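Local coordinates for protein triacylglycerol lipase (Rhizopus niveus, PDB 1LGY) that hydrolyses the ester bonds of triacylglycerols and of their partial glycerides, with a strong preference for positions 1 and 3, at residues A[66-71]-A[75-80]. Sequence-based numbering, arbitrary orientation.
Sequences YVLRSD and TIYLVF
Tyr66 and Val79 pair at the end of a β-hairpin away from its turn; its arms, strands 63-70 and 75-81, are neighbours in the central mixed sheet of this α/β-hydrolase lipase. Six backbone hydrogen bonds join the arms through the pairs Tyr66-Val79, Leu68-Tyr77 and Ser70-Thr75; the shortest runs from Tyr77 N to Leu68 O, 2.8 Å. Packing is tightest where the tyrosine ring lies over the valine. Tyr66 CG sits between its own backbone N and carbonyl carbon (chi1 62°), which swings the ring across toward the neighbouring strand 75-81, and Val79 CB lies 3.7 Å from the Tyr66 ring centroid in a CH-π contact. Val79 CG1 reaches the rim at Tyr66 CE2 (3.6 Å), and Val79 CG2 the phenol oxygen. A β-branched residue suits this place because its compact, forked side chain fits beneath a flat ring; the hydroxyl of Tyr66 shares a hydrogen bond with Thr26 OG1, and Ile23 of helix 11-26 packs on both residues. Beside them Leu68 CD2 meets Tyr77 CD2 at 3.8 Å, while Thr75 CG2 lies over the centre of the Tyr77 ring, whose hydroxyl is hydrogen-bonded to Lys19 NZ.

On the other face of the sheet, Val67, Ile76 and Leu78 turn toward helix 110-133, an apolar layer suited to a buried helix-sheet interface. Contact between the strands is sparser here: Val67 CG1 touches Ile76 CG2 at 3.9 Å, but Val67 CG2 and Leu78 CD2 are 4.5 Å apart. Toward the turn, partly exposed Arg69 lends Ile76 little beyond its aliphatic stem. The long chain of Arg69 bends at chi3 (71°), suiting the partly exposed end of the strand, where its charge meets Asp71: Arg69 NH1 hydrogen-bonds to Gln130 OE1, and Arg69 NE makes a salt bridge, with a weak hydrogen bond, to Asp71 OD1 at 3.1 Å.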
# COMPACT_ATOMS: atom_id res chain seq x y z
N TYR A 66 8.74 1.89 7.85
CA TYR A 66 10.15 2.18 7.83
C TYR A 66 10.65 2.82 6.56
O TYR A 66 10.04 2.67 5.52
CB TYR A 66 10.93 0.92 8.05
CG TYR A 66 10.77 -0.17 7.00
CD1 TYR A 66 11.57 -0.18 5.85
CD2 TYR A 66 9.87 -1.21 7.23
CE1 TYR A 66 11.47 -1.22 4.92
CE2 TYR A 66 9.77 -2.26 6.31
CZ TYR A 66 10.57 -2.25 5.17
OH TYR A 66 10.44 -3.24 4.24
N VAL A 67 11.76 3.56 6.58
CA VAL A 67 12.32 4.11 5.34
C VAL A 67 13.54 3.23 5.07
O VAL A 67 14.33 2.90 5.98
CB VAL A 67 12.71 5.59 5.53
CG1 VAL A 67 13.38 6.08 4.27
CG2 VAL A 67 11.47 6.46 5.76
N LEU A 68 13.72 2.80 3.84
CA LEU A 68 14.83 1.92 3.55
C LEU A 68 15.53 2.44 2.31
O LEU A 68 14.80 2.86 1.41
CB LEU A 68 14.23 0.54 3.33
CG LEU A 68 15.14 -0.59 2.89
CD1 LEU A 68 15.73 -1.29 4.08
CD2 LEU A 68 14.32 -1.62 2.13
N ARG A 69 16.85 2.55 2.19
CA ARG A 69 17.50 2.92 0.92
C ARG A 69 18.30 1.74 0.38
O ARG A 69 18.79 0.86 1.09
CB ARG A 69 18.41 4.10 1.15
CG ARG A 69 18.96 4.72 -0.11
CD ARG A 69 20.02 5.67 0.30
NE ARG A 69 21.19 4.95 0.77
CZ ARG A 69 21.84 5.35 1.85
NH1 ARG A 69 21.49 6.41 2.54
NH2 ARG A 69 22.81 4.60 2.32
N SER A 70 18.39 1.63 -0.94
CA SER A 70 19.08 0.53 -1.62
C SER A 70 19.86 1.25 -2.68
O SER A 70 19.27 1.74 -3.66
CB SER A 70 18.15 -0.42 -2.34
OG SER A 70 18.85 -1.26 -3.25
N ASP A 71 21.18 1.36 -2.46
CA ASP A 71 22.01 2.02 -3.44
C ASP A 71 22.15 1.26 -4.74
O ASP A 71 22.27 1.84 -5.82
CB ASP A 71 23.34 2.25 -2.80
CG ASP A 71 23.23 3.28 -1.70
OD1 ASP A 71 22.52 4.25 -1.89
OD2 ASP A 71 23.85 3.12 -0.66
N THR A 75 16.67 3.06 -5.03
CA THR A 75 15.32 3.23 -4.54
C THR A 75 15.36 3.46 -3.05
O THR A 75 16.20 2.94 -2.33
CB THR A 75 14.48 1.99 -4.82
OG1 THR A 75 14.65 1.62 -6.18
CG2 THR A 75 13.01 2.26 -4.62
N ILE A 76 14.44 4.32 -2.67
CA ILE A 76 14.13 4.67 -1.31
C ILE A 76 12.72 4.13 -1.19
O ILE A 76 11.82 4.58 -1.90
CB ILE A 76 14.06 6.16 -1.10
CG1 ILE A 76 15.34 6.79 -1.49
CG2 ILE A 76 13.78 6.44 0.38
CD1 ILE A 76 15.05 8.23 -1.85
N TYR A 77 12.56 3.16 -0.30
CA TYR A 77 11.31 2.48 -0.06
C TYR A 77 10.62 3.04 1.15
O TYR A 77 11.31 3.25 2.14
CB TYR A 77 11.54 0.99 0.19
CG TYR A 77 11.96 0.18 -1.02
CD1 TYR A 77 10.98 -0.27 -1.92
CD2 TYR A 77 13.29 -0.14 -1.25
CE1 TYR A 77 11.33 -1.02 -3.03
CE2 TYR A 77 13.65 -0.91 -2.36
CZ TYR A 77 12.66 -1.33 -3.23
OH TYR A 77 13.00 -2.07 -4.33
N LEU A 78 9.30 3.29 1.14
CA LEU A 78 8.61 3.75 2.33
C LEU A 78 7.62 2.60 2.53
O LEU A 78 6.86 2.31 1.60
CB LEU A 78 7.86 4.97 2.04
CG LEU A 78 7.57 6.09 3.04
CD1 LEU A 78 6.40 6.85 2.44
CD2 LEU A 78 7.29 5.62 4.46
N VAL A 79 7.61 1.89 3.68
CA VAL A 79 6.78 0.70 3.81
C VAL A 79 5.93 0.84 5.03
O VAL A 79 6.44 1.22 6.07
CB VAL A 79 7.70 -0.56 3.93
CG1 VAL A 79 6.92 -1.84 4.23
CG2 VAL A 79 8.42 -0.74 2.59
N PHE A 80 4.65 0.50 4.95
CA PHE A 80 3.76 0.59 6.12
C PHE A 80 3.04 -0.70 6.45
O PHE A 80 2.92 -1.62 5.64
CB PHE A 80 2.65 1.60 5.95
CG PHE A 80 3.05 3.04 5.75
CD1 PHE A 80 3.32 3.49 4.46
CD2 PHE A 80 3.14 3.90 6.85
CE1 PHE A 80 3.69 4.81 4.27
CE2 PHE A 80 3.52 5.23 6.62
CZ PHE A 80 3.79 5.68 5.34